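Local coordinates for protein beta-mannosidase (Trichoderma harzianum, PDB 4CVU) that probably hydrolyses beta-mannosidic bonds to release mannose from the non-reducing ends of sugar chains, as a fungal glycoside hydrolase of family 2, at residues Phe241-Pro246 with Thr520-Leu525; Ala482-Gly487 with His530-Ser535; Leu516-Leu521 with Leu550-Val555. All blocks are in the same frame, centred on the assembly; numbering follows the deposited sequence.

Contact 1. Residues Phe241-Pro246 with Thr520-Leu525. With MAN (alpha-D-mannopyranose), chain E.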
ATOM      1  N   PHE A 241      -1.981  54.782  12.408  1.00 48.54           N
ATOM      2  CA  PHE A 241      -3.038  54.293  11.548  1.00 48.81           C
ATOM      3  C   PHE A 241      -2.568  53.180  10.595  1.00 46.61           C
ATOM      4  O   PHE A 241      -1.392  53.062  10.316  1.00 49.11           O
ATOM      5  CB  PHE A 241      -3.628  55.445  10.744  1.00 52.17           C
ATOM      6  CG  PHE A 241      -4.776  55.032   9.867  1.00 53.29           C
ATOM      7  CD1 PHE A 241      -5.994  54.685  10.421  1.00 54.88           C
ATOM      8  CD2 PHE A 241      -4.614  54.919   8.506  1.00 54.11           C
ATOM      9  CE1 PHE A 241      -7.042  54.295   9.615  1.00 55.85           C
ATOM     10  CE2 PHE A 241      -5.655  54.516   7.706  1.00 55.36           C
ATOM     11  CZ  PHE A 241      -6.872  54.214   8.261  1.00 53.66           C
ATOM     12  N   ASN A 242      -3.489  52.395  10.083  1.00 44.41           N
ATOM     13  CA  ASN A 242      -3.146  51.323   9.173  1.00 43.12           C
ATOM     14  C   ASN A 242      -2.426  51.814   7.931  1.00 42.47           C
ATOM     15  O   ASN A 242      -2.819  52.789   7.335  1.00 41.80           O
ATOM     16  CB  ASN A 242      -4.416  50.579   8.778  1.00 42.92           C
ATOM     17  CG  ASN A 242      -5.320  50.300   9.963  1.00 44.28           C
ATOM     18  OD1 ASN A 242      -5.936  51.194  10.520  1.00 44.20           O
ATOM     19  ND2 ASN A 242      -5.406  49.068  10.336  1.00 42.34           N
ATOM     20  N   ASN A 243      -1.368  51.114   7.550  1.00 42.37           N
ATOM     21  CA  ASN A 243      -0.671  51.364   6.295  1.00 40.87           C
ATOM     22  C   ASN A 243       0.269  52.587   6.290  1.00 40.49           C
ATOM     23  O   ASN A 243       0.846  52.921   5.290  1.00 41.28           O
ATOM     24  CB  ASN A 243      -1.669  51.427   5.130  1.00 40.59           C
ATOM     25  CG  ASN A 243      -2.253  50.062   4.780  1.00 43.17           C
ATOM     26  OD1 ASN A 243      -1.774  49.428   3.869  1.00 46.28           O
ATOM     27  ND2 ASN A 243      -3.229  49.604   5.507  1.00 39.43           N
ATOM     28  N   PHE A 244       0.439  53.238   7.436  1.00 42.36           N
ATOM     29  CA  PHE A 244       1.332  54.395   7.568  1.00 41.97           C
ATOM     30  C   PHE A 244       2.357  54.137   8.688  1.00 43.17           C
ATOM     31  O   PHE A 244       2.031  53.528   9.731  1.00 41.35           O
ATOM     32  CB  PHE A 244       0.527  55.673   7.865  1.00 42.57           C
ATOM     33  CG  PHE A 244      -0.310  56.140   6.710  1.00 41.38           C
ATOM     34  CD1 PHE A 244      -1.581  55.670   6.539  1.00 42.53           C
ATOM     35  CD2 PHE A 244       0.188  57.041   5.788  1.00 42.81           C
ATOM     36  CE1 PHE A 244      -2.370  56.081   5.474  1.00 43.81           C
ATOM     37  CE2 PHE A 244      -0.581  57.454   4.713  1.00 43.48           C
ATOM     38  CZ  PHE A 244      -1.857  56.968   4.544  1.00 43.09           C
ATOM     39  N   ALA A 245       3.600  54.542   8.443  1.00 42.76           N
ATOM     40  CA  ALA A 245       4.684  54.305   9.389  1.00 43.62           C
ATOM     41  C   ALA A 245       4.396  55.047  10.698  1.00 45.01           C
ATOM     42  O   ALA A 245       4.184  56.241  10.664  1.00 45.19           O
ATOM     43  CB  ALA A 245       5.984  54.802   8.805  1.00 44.62           C
ATOM     44  N   PRO A 246       4.331  54.328  11.836  1.00 45.12           N
ATOM     45  CA  PRO A 246       4.047  55.012  13.090  1.00 47.23           C
ATOM     46  C   PRO A 246       5.258  55.767  13.664  1.00 46.70           C
ATOM     47  O   PRO A 246       6.388  55.638  13.175  1.00 46.38           O
ATOM     48  CB  PRO A 246       3.617  53.872  14.022  1.00 47.67           C
ATOM     49  CG  PRO A 246       4.237  52.643  13.467  1.00 46.97           C
ATOM     50  CD  PRO A 246       4.279  52.859  11.985  1.00 46.74           C
ATOM     51  N   THR A 520     -16.107  47.549   2.332  1.00 45.74           N
ATOM     52  CA  THR A 520     -16.596  46.773   3.489  1.00 46.19           C
ATOM     53  C   THR A 520     -15.424  46.281   4.336  1.00 45.58           C
ATOM     54  O   THR A 520     -15.308  46.625   5.515  1.00 44.68           O
ATOM     55  CB  THR A 520     -17.435  45.562   3.069  1.00 45.99           C
ATOM     56  OG1 THR A 520     -18.474  45.984   2.194  1.00 44.73           O
ATOM     57  CG2 THR A 520     -18.059  44.874   4.284  1.00 47.01           C
ATOM     58  N   LEU A 521     -14.546  45.504   3.711  1.00 43.42           N
ATOM     59  CA  LEU A 521     -13.459  44.844   4.439  1.00 43.57           C
ATOM     60  C   LEU A 521     -12.419  45.798   5.063  1.00 40.04           C
ATOM     61  O   LEU A 521     -12.034  45.602   6.207  1.00 39.32           O
ATOM     62  CB  LEU A 521     -12.787  43.783   3.557  1.00 43.66           C
ATOM     63  CG  LEU A 521     -13.346  42.344   3.624  1.00 46.11           C
ATOM     64  CD1 LEU A 521     -14.850  42.238   3.693  1.00 48.47           C
ATOM     65  CD2 LEU A 521     -12.839  41.520   2.464  1.00 46.05           C
ATOM     66  N   PHE A 522     -11.942  46.801   4.339  1.00 39.46           N
ATOM     67  CA  PHE A 522     -10.962  47.718   4.965  1.00 40.53           C
ATOM     68  C   PHE A 522     -11.579  48.475   6.137  1.00 40.60           C
ATOM     69  O   PHE A 522     -10.917  48.712   7.143  1.00 39.86           O
ATOM     70  CB  PHE A 522     -10.365  48.732   3.977  1.00 40.73           C
ATOM     71  CG  PHE A 522      -9.309  49.635   4.590  1.00 41.10           C
ATOM     72  CD1 PHE A 522      -8.208  49.091   5.233  1.00 42.31           C
ATOM     73  CD2 PHE A 522      -9.411  51.024   4.506  1.00 42.06           C
ATOM     74  CE1 PHE A 522      -7.212  49.890   5.784  1.00 42.13           C
ATOM     75  CE2 PHE A 522      -8.427  51.840   5.057  1.00 42.60           C
ATOM     76  CZ  PHE A 522      -7.329  51.274   5.706  1.00 42.97           C
ATOM     77  N   ASN A 523     -12.841  48.898   5.989  1.00 41.88           N
ATOM     78  CA  ASN A 523     -13.547  49.532   7.117  1.00 42.73           C
ATOM     79  C   ASN A 523     -13.677  48.614   8.301  1.00 41.04           C
ATOM     80  O   ASN A 523     -13.421  49.023   9.398  1.00 40.47           O
ATOM     81  CB  ASN A 523     -14.920  50.083   6.719  1.00 42.93           C
ATOM     82  CG  ASN A 523     -14.827  51.523   6.320  1.00 44.58           C
ATOM     83  OD1 ASN A 523     -14.555  52.366   7.176  1.00 46.51           O
ATOM     84  ND2 ASN A 523     -15.000  51.824   5.030  1.00 45.07           N
ATOM     85  N   VAL A 524     -14.017  47.350   8.063  1.00 42.28           N
ATOM     86  CA  VAL A 524     -14.113  46.369   9.168  1.00 41.50           C
ATOM     87  C   VAL A 524     -12.770  46.169   9.883  1.00 43.03           C
ATOM     88  O   VAL A 524     -12.707  46.165  11.121  1.00 46.87           O
ATOM     89  CB  VAL A 524     -14.641  45.008   8.702  1.00 41.52           C
ATOM     90  CG1 VAL A 524     -14.519  43.963   9.808  1.00 40.80           C
ATOM     91  CG2 VAL A 524     -16.090  45.104   8.274  1.00 42.40           C
ATOM     92  N   LEU A 525     -11.683  46.025   9.138  1.00 43.57           N
ATOM     93  CA  LEU A 525     -10.354  45.890   9.765  1.00 42.89           C
ATOM     94  C   LEU A 525      -9.958  47.149  10.561  1.00 42.47           C
ATOM     95  O   LEU A 525      -9.456  47.052  11.698  1.00 41.06           O
ATOM     96  CB  LEU A 525      -9.276  45.642   8.723  1.00 42.63           C
ATOM     97  CG  LEU A 525      -7.831  45.664   9.239  1.00 42.55           C
ATOM     98  CD1 LEU A 525      -7.624  44.659  10.362  1.00 43.35           C
ATOM     99  CD2 LEU A 525      -6.882  45.356   8.097  1.00 46.24           C
TER
HETATM  100  C1  MAN E   4     -18.620  54.343   9.451  1.00 45.57           C
HETATM  101  C2  MAN E   4     -18.731  54.618   7.961  1.00 47.05           C
HETATM  102  C3  MAN E   4     -17.393  54.348   7.245  1.00 45.25           C
HETATM  103  C4  MAN E   4     -16.329  55.230   7.905  1.00 45.02           C
HETATM  104  C5  MAN E   4     -16.273  54.867   9.393  1.00 43.86           C
HETATM  105  C6  MAN E   4     -15.259  55.676  10.176  1.00 44.55           C
HETATM  106  O2  MAN E   4     -19.071  56.018   7.861  1.00 44.83           O
HETATM  107  O3  MAN E   4     -17.481  54.683   5.856  1.00 44.04           O
HETATM  108  O4  MAN E   4     -15.072  55.108   7.207  1.00 48.14           O
HETATM  109  O5  MAN E   4     -17.542  55.099  10.016  1.00 44.75           O
HETATM  110  O6  MAN E   4     -15.316  55.297  11.560  1.00 46.40           O

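Contact 2. Residues Ala482-Gly487 with His530-Ser535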
ATOM      1  N   ALA A 482       1.298  39.962  10.688  1.00 38.25           N
ATOM      2  CA  ALA A 482       2.101  40.974  10.015  1.00 38.42           C
ATOM      3  C   ALA A 482       1.339  41.862   9.037  1.00 38.00           C
ATOM      4  O   ALA A 482       1.812  42.949   8.666  1.00 38.36           O
ATOM      5  CB  ALA A 482       3.251  40.281   9.328  1.00 38.74           C
ATOM      6  N   CYS A 483       0.168  41.416   8.625  1.00 37.06           N
ATOM      7  CA  CYS A 483      -0.663  42.148   7.677  1.00 37.29           C
ATOM      8  C   CYS A 483      -1.900  41.302   7.383  1.00 38.31           C
ATOM      9  O   CYS A 483      -1.943  40.110   7.727  1.00 37.70           O
ATOM     10  CB  CYS A 483       0.063  42.444   6.358  1.00 37.68           C
ATOM     11  SG  CYS A 483       0.535  40.964   5.390  1.00 37.85           S
ATOM     12  N   TRP A 484      -2.911  41.945   6.802  1.00 37.76           N
ATOM     13  CA  TRP A 484      -4.056  41.264   6.246  1.00 38.86           C
ATOM     14  C   TRP A 484      -4.161  41.649   4.793  1.00 40.09           C
ATOM     15  O   TRP A 484      -4.095  42.828   4.449  1.00 40.33           O
ATOM     16  CB  TRP A 484      -5.364  41.672   6.935  1.00 38.62           C
ATOM     17  CG  TRP A 484      -5.577  41.009   8.220  1.00 37.37           C
ATOM     18  CD1 TRP A 484      -5.540  41.591   9.439  1.00 37.71           C
ATOM     19  CD2 TRP A 484      -5.874  39.616   8.441  1.00 37.40           C
ATOM     20  NE1 TRP A 484      -5.815  40.661  10.413  1.00 38.42           N
ATOM     21  CE2 TRP A 484      -6.004  39.437   9.830  1.00 36.96           C
ATOM     22  CE3 TRP A 484      -6.013  38.495   7.594  1.00 36.91           C
ATOM     23  CZ2 TRP A 484      -6.289  38.199  10.407  1.00 37.70           C
ATOM     24  CZ3 TRP A 484      -6.318  37.268   8.165  1.00 36.64           C
ATOM     25  CH2 TRP A 484      -6.428  37.118   9.555  1.00 37.00           C
ATOM     26  N   MET A 485      -4.333  40.656   3.939  1.00 39.71           N
ATOM     27  CA  MET A 485      -4.629  40.915   2.550  1.00 40.94           C
ATOM     28  C   MET A 485      -5.957  40.242   2.251  1.00 39.51           C
ATOM     29  O   MET A 485      -6.313  39.198   2.865  1.00 39.74           O
ATOM     30  CB  MET A 485      -3.471  40.477   1.635  1.00 42.07           C
ATOM     31  CG  MET A 485      -2.123  41.118   2.026  1.00 43.35           C
ATOM     32  SD  MET A 485      -1.061  41.557   0.618  1.00 44.94           S
ATOM     33  CE  MET A 485       0.373  42.176   1.500  1.00 42.01           C
ATOM     34  N   GLY A 486      -6.725  40.897   1.390  1.00 40.25           N
ATOM     35  CA  GLY A 486      -8.141  40.557   1.153  1.00 40.03           C
ATOM     36  C   GLY A 486      -8.360  39.224   0.463  1.00 39.96           C
ATOM     37  O   GLY A 486      -9.417  38.579   0.614  1.00 40.40           O
ATOM     38  N   GLY A 487      -7.346  38.769  -0.277  1.00 39.82           N
ATOM     39  CA  GLY A 487      -7.469  37.503  -0.993  1.00 39.97           C
ATOM     40  C   GLY A 487      -6.437  37.289  -2.066  1.00 42.09           C
ATOM     41  O   GLY A 487      -5.670  38.199  -2.433  1.00 43.84           O
ATOM     42  N   HIS A 530      -5.718  49.248  14.744  1.00 44.35           N
ATOM     43  CA  HIS A 530      -4.913  50.415  14.306  1.00 46.04           C
ATOM     44  C   HIS A 530      -3.498  49.974  13.866  1.00 45.96           C
ATOM     45  O   HIS A 530      -2.771  50.757  13.262  1.00 47.38           O
ATOM     46  CB  HIS A 530      -4.770  51.474  15.429  1.00 47.93           C
ATOM     47  CG  HIS A 530      -6.062  52.103  15.857  1.00 48.40           C
ATOM     48  ND1 HIS A 530      -6.743  53.016  15.079  1.00 50.86           N
ATOM     49  CD2 HIS A 530      -6.789  51.960  16.992  1.00 51.31           C
ATOM     50  CE1 HIS A 530      -7.844  53.393  15.710  1.00 51.16           C
ATOM     51  NE2 HIS A 530      -7.894  52.769  16.874  1.00 50.73           N
ATOM     52  N   SER A 531      -3.148  48.718  14.171  1.00 43.03           N
ATOM     53  CA  SER A 531      -1.782  48.234  14.088  1.00 43.32           C
ATOM     54  C   SER A 531      -1.459  47.424  12.805  1.00 41.71           C
ATOM     55  O   SER A 531      -0.304  47.369  12.377  1.00 42.07           O
ATOM     56  CB  SER A 531      -1.480  47.387  15.333  1.00 43.91           C
ATOM     57  OG  SER A 531      -2.348  46.285  15.440  1.00 42.53           O
ATOM     58  N   ILE A 532      -2.475  46.824  12.187  1.00 40.13           N
ATOM     59  CA  ILE A 532      -2.240  45.888  11.084  1.00 38.94           C
ATOM     60  C   ILE A 532      -2.620  46.488   9.735  1.00 38.61           C
ATOM     61  O   ILE A 532      -3.783  46.827   9.522  1.00 39.24           O
ATOM     62  CB  ILE A 532      -3.023  44.596  11.274  1.00 37.78           C
ATOM     63  CG1 ILE A 532      -2.626  43.926  12.605  1.00 37.50           C
ATOM     64  CG2 ILE A 532      -2.774  43.662  10.087  1.00 38.32           C
ATOM     65  CD1 ILE A 532      -1.152  43.649  12.775  1.00 36.83           C
ATOM     66  N   SER A 533      -1.638  46.579   8.832  1.00 37.78           N
ATOM     67  CA  SER A 533      -1.850  47.142   7.486  1.00 38.66           C
ATOM     68  C   SER A 533      -2.605  46.178   6.555  1.00 38.81           C
ATOM     69  O   SER A 533      -2.741  44.987   6.845  1.00 38.20           O
ATOM     70  CB  SER A 533      -0.519  47.488   6.831  1.00 39.09           C
ATOM     71  OG  SER A 533       0.237  48.353   7.619  1.00 39.83           O
ATOM     72  N   TYR A 534      -3.051  46.696   5.417  1.00 38.30           N
ATOM     73  CA  TYR A 534      -3.993  45.991   4.589  1.00 38.60           C
ATOM     74  C   TYR A 534      -3.694  46.185   3.145  1.00 39.68           C
ATOM     75  O   TYR A 534      -3.159  47.220   2.717  1.00 41.02           O
ATOM     76  CB  TYR A 534      -5.438  46.469   4.849  1.00 39.61           C
ATOM     77  CG  TYR A 534      -6.512  45.721   4.065  1.00 37.75           C
ATOM     78  CD1 TYR A 534      -6.887  44.431   4.420  1.00 37.27           C
ATOM     79  CD2 TYR A 534      -7.163  46.320   2.989  1.00 38.48           C
ATOM     80  CE1 TYR A 534      -7.853  43.738   3.713  1.00 37.67           C
ATOM     81  CE2 TYR A 534      -8.155  45.645   2.276  1.00 38.31           C
ATOM     82  CZ  TYR A 534      -8.493  44.348   2.641  1.00 37.84           C
ATOM     83  OH  TYR A 534      -9.452  43.653   1.946  1.00 37.83           O
ATOM     84  N   SER A 535      -4.055  45.166   2.379  1.00 39.63           N
ATOM     85  CA  SER A 535      -4.081  45.273   0.954  1.00 39.59           C
ATOM     86  C   SER A 535      -5.301  44.493   0.483  1.00 38.23           C
ATOM     87  O   SER A 535      -5.598  43.415   1.036  1.00 37.05           O
ATOM     88  CB  SER A 535      -2.785  44.691   0.363  1.00 40.37           C
ATOM     89  OG  SER A 535      -2.850  44.647  -1.049  1.00 41.41           O
TER
HETATM   90  O   HOH W   1       0.931  45.660   8.948  1.00 36.17           O

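Contact 3. Residues Leu516-Leu521 with Leu550-Val555. With MAN (alpha-D-mannopyranose), chain B.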
ATOM      1  N   LEU A 516     -16.688  45.041  -1.836  1.00 41.33           N
ATOM      2  CA  LEU A 516     -16.457  43.979  -0.827  1.00 41.48           C
ATOM      3  C   LEU A 516     -15.076  44.104  -0.189  1.00 42.94           C
ATOM      4  O   LEU A 516     -14.953  44.224   1.047  1.00 42.09           O
ATOM      5  CB  LEU A 516     -16.608  42.572  -1.418  1.00 41.15           C
ATOM      6  CG  LEU A 516     -16.553  41.425  -0.389  1.00 41.22           C
ATOM      7  CD1 LEU A 516     -17.561  41.656   0.706  1.00 41.95           C
ATOM      8  CD2 LEU A 516     -16.771  40.052  -1.021  1.00 41.66           C
ATOM      9  N   PHE A 517     -14.038  44.092  -1.030  1.00 42.94           N
ATOM     10  CA  PHE A 517     -12.657  43.956  -0.528  1.00 43.60           C
ATOM     11  C   PHE A 517     -12.030  45.279  -0.052  1.00 45.15           C
ATOM     12  O   PHE A 517     -11.008  45.277   0.622  1.00 45.13           O
ATOM     13  CB  PHE A 517     -11.783  43.237  -1.558  1.00 43.73           C
ATOM     14  CG  PHE A 517     -12.214  41.816  -1.808  1.00 42.55           C
ATOM     15  CD1 PHE A 517     -11.831  40.795  -0.929  1.00 42.35           C
ATOM     16  CD2 PHE A 517     -13.045  41.504  -2.859  1.00 42.08           C
ATOM     17  CE1 PHE A 517     -12.243  39.492  -1.121  1.00 41.05           C
ATOM     18  CE2 PHE A 517     -13.456  40.192  -3.067  1.00 43.57           C
ATOM     19  CZ  PHE A 517     -13.066  39.190  -2.187  1.00 43.00           C
ATOM     20  N   ILE A 518     -12.656  46.414  -0.344  1.00 45.59           N
ATOM     21  CA  ILE A 518     -12.089  47.676   0.130  1.00 43.51           C
ATOM     22  C   ILE A 518     -13.077  48.406   1.063  1.00 44.74           C
ATOM     23  O   ILE A 518     -12.808  48.558   2.242  1.00 44.44           O
ATOM     24  CB  ILE A 518     -11.666  48.569  -1.047  1.00 44.30           C
ATOM     25  CG1 ILE A 518     -10.639  47.848  -1.928  1.00 45.34           C
ATOM     26  CG2 ILE A 518     -11.076  49.878  -0.542  1.00 45.29           C
ATOM     27  CD1 ILE A 518     -10.267  48.627  -3.181  1.00 45.98           C
ATOM     28  N   THR A 519     -14.214  48.844   0.520  1.00 44.45           N
ATOM     29  CA  THR A 519     -15.217  49.596   1.278  1.00 44.88           C
ATOM     30  C   THR A 519     -15.679  48.792   2.500  1.00 44.80           C
ATOM     31  O   THR A 519     -15.586  49.280   3.603  1.00 46.31           O
ATOM     32  CB  THR A 519     -16.407  50.025   0.384  1.00 46.24           C
ATOM     33  OG1 THR A 519     -15.927  50.656  -0.813  1.00 45.47           O
ATOM     34  CG2 THR A 519     -17.319  51.015   1.108  1.00 48.23           C
ATOM     35  N   THR A 520     -16.107  47.549   2.332  1.00 45.74           N
ATOM     36  CA  THR A 520     -16.596  46.773   3.489  1.00 46.19           C
ATOM     37  C   THR A 520     -15.424  46.281   4.336  1.00 45.58           C
ATOM     38  O   THR A 520     -15.308  46.625   5.515  1.00 44.68           O
ATOM     39  CB  THR A 520     -17.435  45.562   3.069  1.00 45.99           C
ATOM     40  OG1 THR A 520     -18.474  45.984   2.194  1.00 44.73           O
ATOM     41  CG2 THR A 520     -18.059  44.874   4.284  1.00 47.01           C
ATOM     42  N   LEU A 521     -14.546  45.504   3.711  1.00 43.42           N
ATOM     43  CA  LEU A 521     -13.459  44.844   4.439  1.00 43.57           C
ATOM     44  C   LEU A 521     -12.419  45.798   5.063  1.00 40.04           C
ATOM     45  O   LEU A 521     -12.034  45.602   6.207  1.00 39.32           O
ATOM     46  CB  LEU A 521     -12.787  43.783   3.557  1.00 43.66           C
ATOM     47  CG  LEU A 521     -13.346  42.344   3.624  1.00 46.11           C
ATOM     48  CD1 LEU A 521     -14.850  42.238   3.693  1.00 48.47           C
ATOM     49  CD2 LEU A 521     -12.839  41.520   2.464  1.00 46.05           C
ATOM     50  N   LEU A 550     -13.293  58.757   1.989  1.00 51.03           N
ATOM     51  CA  LEU A 550     -13.637  58.443   0.594  1.00 52.30           C
ATOM     52  C   LEU A 550     -14.629  57.282   0.512  1.00 49.76           C
ATOM     53  O   LEU A 550     -14.602  56.373   1.359  1.00 52.12           O
ATOM     54  CB  LEU A 550     -12.369  58.103  -0.216  1.00 51.23           C
ATOM     55  CG  LEU A 550     -11.324  59.215  -0.330  1.00 53.05           C
ATOM     56  CD1 LEU A 550      -9.997  58.658  -0.861  1.00 53.60           C
ATOM     57  CD2 LEU A 550     -11.822  60.351  -1.221  1.00 52.22           C
ATOM     58  N   PRO A 551     -15.512  57.305  -0.500  1.00 51.73           N
ATOM     59  CA  PRO A 551     -16.473  56.213  -0.661  1.00 51.59           C
ATOM     60  C   PRO A 551     -15.783  54.867  -0.872  1.00 49.12           C
ATOM     61  O   PRO A 551     -16.236  53.864  -0.323  1.00 49.38           O
ATOM     62  CB  PRO A 551     -17.319  56.626  -1.873  1.00 52.19           C
ATOM     63  CG  PRO A 551     -16.604  57.746  -2.520  1.00 53.86           C
ATOM     64  CD  PRO A 551     -15.695  58.368  -1.505  1.00 52.80           C
ATOM     65  N   VAL A 552     -14.699  54.860  -1.645  1.00 49.17           N
ATOM     66  CA  VAL A 552     -13.756  53.716  -1.681  1.00 48.46           C
ATOM     67  C   VAL A 552     -12.441  54.150  -1.005  1.00 46.80           C
ATOM     68  O   VAL A 552     -11.632  54.852  -1.627  1.00 49.46           O
ATOM     69  CB  VAL A 552     -13.458  53.239  -3.109  1.00 49.12           C
ATOM     70  CG1 VAL A 552     -12.762  51.883  -3.058  1.00 48.53           C
ATOM     71  CG2 VAL A 552     -14.731  53.185  -3.953  1.00 48.76           C
ATOM     72  N   PRO A 553     -12.244  53.767   0.274  1.00 44.43           N
ATOM     73  CA  PRO A 553     -11.195  54.349   1.146  1.00 43.15           C
ATOM     74  C   PRO A 553      -9.747  54.072   0.725  1.00 44.75           C
ATOM     75  O   PRO A 553      -8.840  54.767   1.184  1.00 45.32           O
ATOM     76  CB  PRO A 553     -11.472  53.700   2.515  1.00 43.13           C
ATOM     77  CG  PRO A 553     -12.255  52.460   2.215  1.00 43.08           C
ATOM     78  CD  PRO A 553     -13.064  52.769   0.994  1.00 43.66           C
ATOM     79  N   ILE A 554      -9.530  53.030  -0.089  1.00 42.01           N
ATOM     80  CA  ILE A 554      -8.226  52.753  -0.682  1.00 42.27           C
ATOM     81  C   ILE A 554      -8.371  52.924  -2.187  1.00 40.30           C
ATOM     82  O   ILE A 554      -9.084  52.185  -2.827  1.00 40.94           O
ATOM     83  CB  ILE A 554      -7.717  51.324  -0.358  1.00 41.84           C
ATOM     84  CG1 ILE A 554      -7.690  51.100   1.162  1.00 40.77           C
ATOM     85  CG2 ILE A 554      -6.320  51.116  -0.964  1.00 42.63           C
ATOM     86  CD1 ILE A 554      -7.131  49.775   1.628  1.00 40.07           C
ATOM     87  N   VAL A 555      -7.728  53.937  -2.737  1.00 41.20           N
ATOM     88  CA  VAL A 555      -7.816  54.206  -4.169  1.00 41.13           C
ATOM     89  C   VAL A 555      -6.627  53.467  -4.797  1.00 40.13           C
ATOM     90  O   VAL A 555      -5.484  53.931  -4.726  1.00 40.41           O
ATOM     91  CB  VAL A 555      -7.779  55.723  -4.475  1.00 42.96           C
ATOM     92  CG1 VAL A 555      -7.772  55.995  -5.968  1.00 42.33           C
ATOM     93  CG2 VAL A 555      -8.959  56.439  -3.816  1.00 43.79           C
TER
HETATM   94  C1  MAN B   6     -20.418  59.112   4.722  1.00 53.21           C
HETATM   95  C2  MAN B   6     -21.612  59.873   4.138  1.00 55.22           C
HETATM   96  C3  MAN B   6     -22.382  58.920   3.241  1.00 59.06           C
HETATM   97  C4  MAN B   6     -21.412  58.490   2.138  1.00 60.30           C
HETATM   98  C5  MAN B   6     -20.275  57.716   2.794  1.00 57.99           C
HETATM   99  C6  MAN B   6     -19.271  57.213   1.755  1.00 59.17           C
HETATM  100  O2  MAN B   6     -21.144  60.981   3.376  1.00 52.83           O
HETATM  101  O3  MAN B   6     -23.531  59.551   2.727  1.00 61.95           O
HETATM  102  O4  MAN B   6     -22.059  57.694   1.180  1.00 65.34           O
HETATM  103  O5  MAN B   6     -19.608  58.589   3.689  1.00 57.26           O
HETATM  104  O6  MAN B   6     -17.959  57.201   2.303  1.00 58.94           O

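Contact 1. Residues Phe241-Pro246 with Thr520-Leu525
Both phenylalanines of this contact carry CG opposite their backbone N, at chi1 -177° in F241 and in F522 alike, and these extended torsions send the two rings out from opposite directions until the CZ corner of each comes against the other. CZ of F241 lies 3.9 Å from CZ of F522 in an oblique apolar contact. N242 comes in near the plane of the F522 ring, its CB meeting the edge at CE1 (4.2 Å). The amide of N242 then turns two ways: OD1 sits above one face of the F241 ring, toward its rim, while ND2 passes L525 CG at 4.3 Å and donates to the backbone oxygens of I532 and S529. The loop bearing these side chains is a type II beta turn from F241 to F244, with N243 at positive phi; its closing bond, F244 N to F241 O, is weak at 3.4 Å. In the architecture of family 2 this turn lies in the loop between strands 227-237 and 252-261 of an immunoglobulin-like beta-sandwich, and helix 506-528 belongs to the neighbouring catalytic (beta/alpha)8 barrel, so the aromatic pair lies at a domain junction. I546 packs against F241 and F522 as well. One residue along the helix, N523 OD1 accepts a 2.8 Å hydrogen bond from O4 of the chain E mannose, part of a protein-linked glycan, while its ND2 is tied to T519 O. Replacing N523 by alanine would probably leave the mannose O4 without this acceptor and T519 O without its side-chain donor.

Contact 2. Residues Ala482-Gly487 with His530-Ser535
Backbone hydrogen bonds zip W484, G486, S533 and S535 together. W484 N donates to S533 O at 3.0 Å in a nearly straight bond (174° at the hydrogen), arriving almost along the C=O axis. W484 O in turn receives S535 N at 3.1 Å, and G486 N reaches S535 O at 2.8 Å; both of these donors lie in the carbonyl plane of their acceptor. The same carbonyls also take CA-H...O contacts: Y534 CA stands 3.2 Å from W484 O, and M485 CA points its hydrogen at S535 O, so each of the two receives one N-H and one CA-H. This ladder is the parallel pairing of neighbouring strands in the (beta/alpha)8 barrel, 481-485 beside 534-535, and the helical excursion between them, which includes helix 506-528, makes the connection a beta-alpha-beta crossover.

Apolar contacts divide between the two sides of the sheet. W484 and Y534 share one; the Y534 ring, held anti to its own N (chi1 -177°), runs forward along the strand direction, past the W484 carbonyl, and brings OH to 3.5 Å from G486 CA, where a CB would collide with it. That hydroxyl is hydrogen-bonded to F517 O. Near the start of the pairing, I532 CG2 wedges obliquely against W484 CD1 at 3.5 Å and also touches C483 CA, while the indole stacks on F447. On the other side M485 SD lies 3.6 Å from S535 CB, whose OG is engaged by C537 O and N540 ND2. Ahead of the paired residues a water sits between the two chain segments, accepting from S533 N and lying beside A482 O.

Contact 3. Residues Leu516-Leu521 with Leu550-Val555
I518 presses against V552, P553 and I554, and its side chain can be traced outward atom by atom. CB already faces the valine, 4.0 Å from V552 CG1. At the branch, CG2 stands anti to the backbone N, since CG1 takes chi1 -58°, and this methyl does most of the touching: V552 CG1 lies 3.6 Å from it, P553 CD 3.8 Å, and I554 N 3.5 Å, with I554 CB close by. The other branch runs on extended through CG1, and its tip, CD1, ends 3.8 Å from I554 O and alongside V552 CG1. CG2 thus sits against the 552-554 bend and the tip beside I554, at the start of strand 554-556, the return arm of a small antiparallel hairpin with 545-546 that packs on the flank of barrel helix 506-528. The helix itself widens here into a pi-type turn: L521 N bonds to L516 O rather than to F517 O. Next to I518, T519 places OG1 3.3 Å from P551 O, with its CG2 methyl close to the same oxygen, and its CA meets P553 CD at 3.8 Å. P551 directs its CB away from the helix, and its CA is 3.5 Å from O6 of the chain B mannose, a sugar of a glycan attached to the protein.

Helix 506-528 joins all three sites: it supplies one side of contacts 1 and 3, which share T520 and L521, and lies in the connection between the strands of contact 2. Contact 2 is nearest the chain's centre, about 15 Å away, and is wholly buried; there, backbone hydrogen bonds dominate. Contacts 1 and 3, about 22 and 26 Å out, are mostly buried, with F241, T519 and P551 more exposed at their margins; they lack a settled bond across their segments and rely on side-chain packing, with glycan mannoses nearby. They also meet each other, F522 lying against P553 and I554. N242 links contact 1 to contact 2, and I554 packs on Y534 of contact 2.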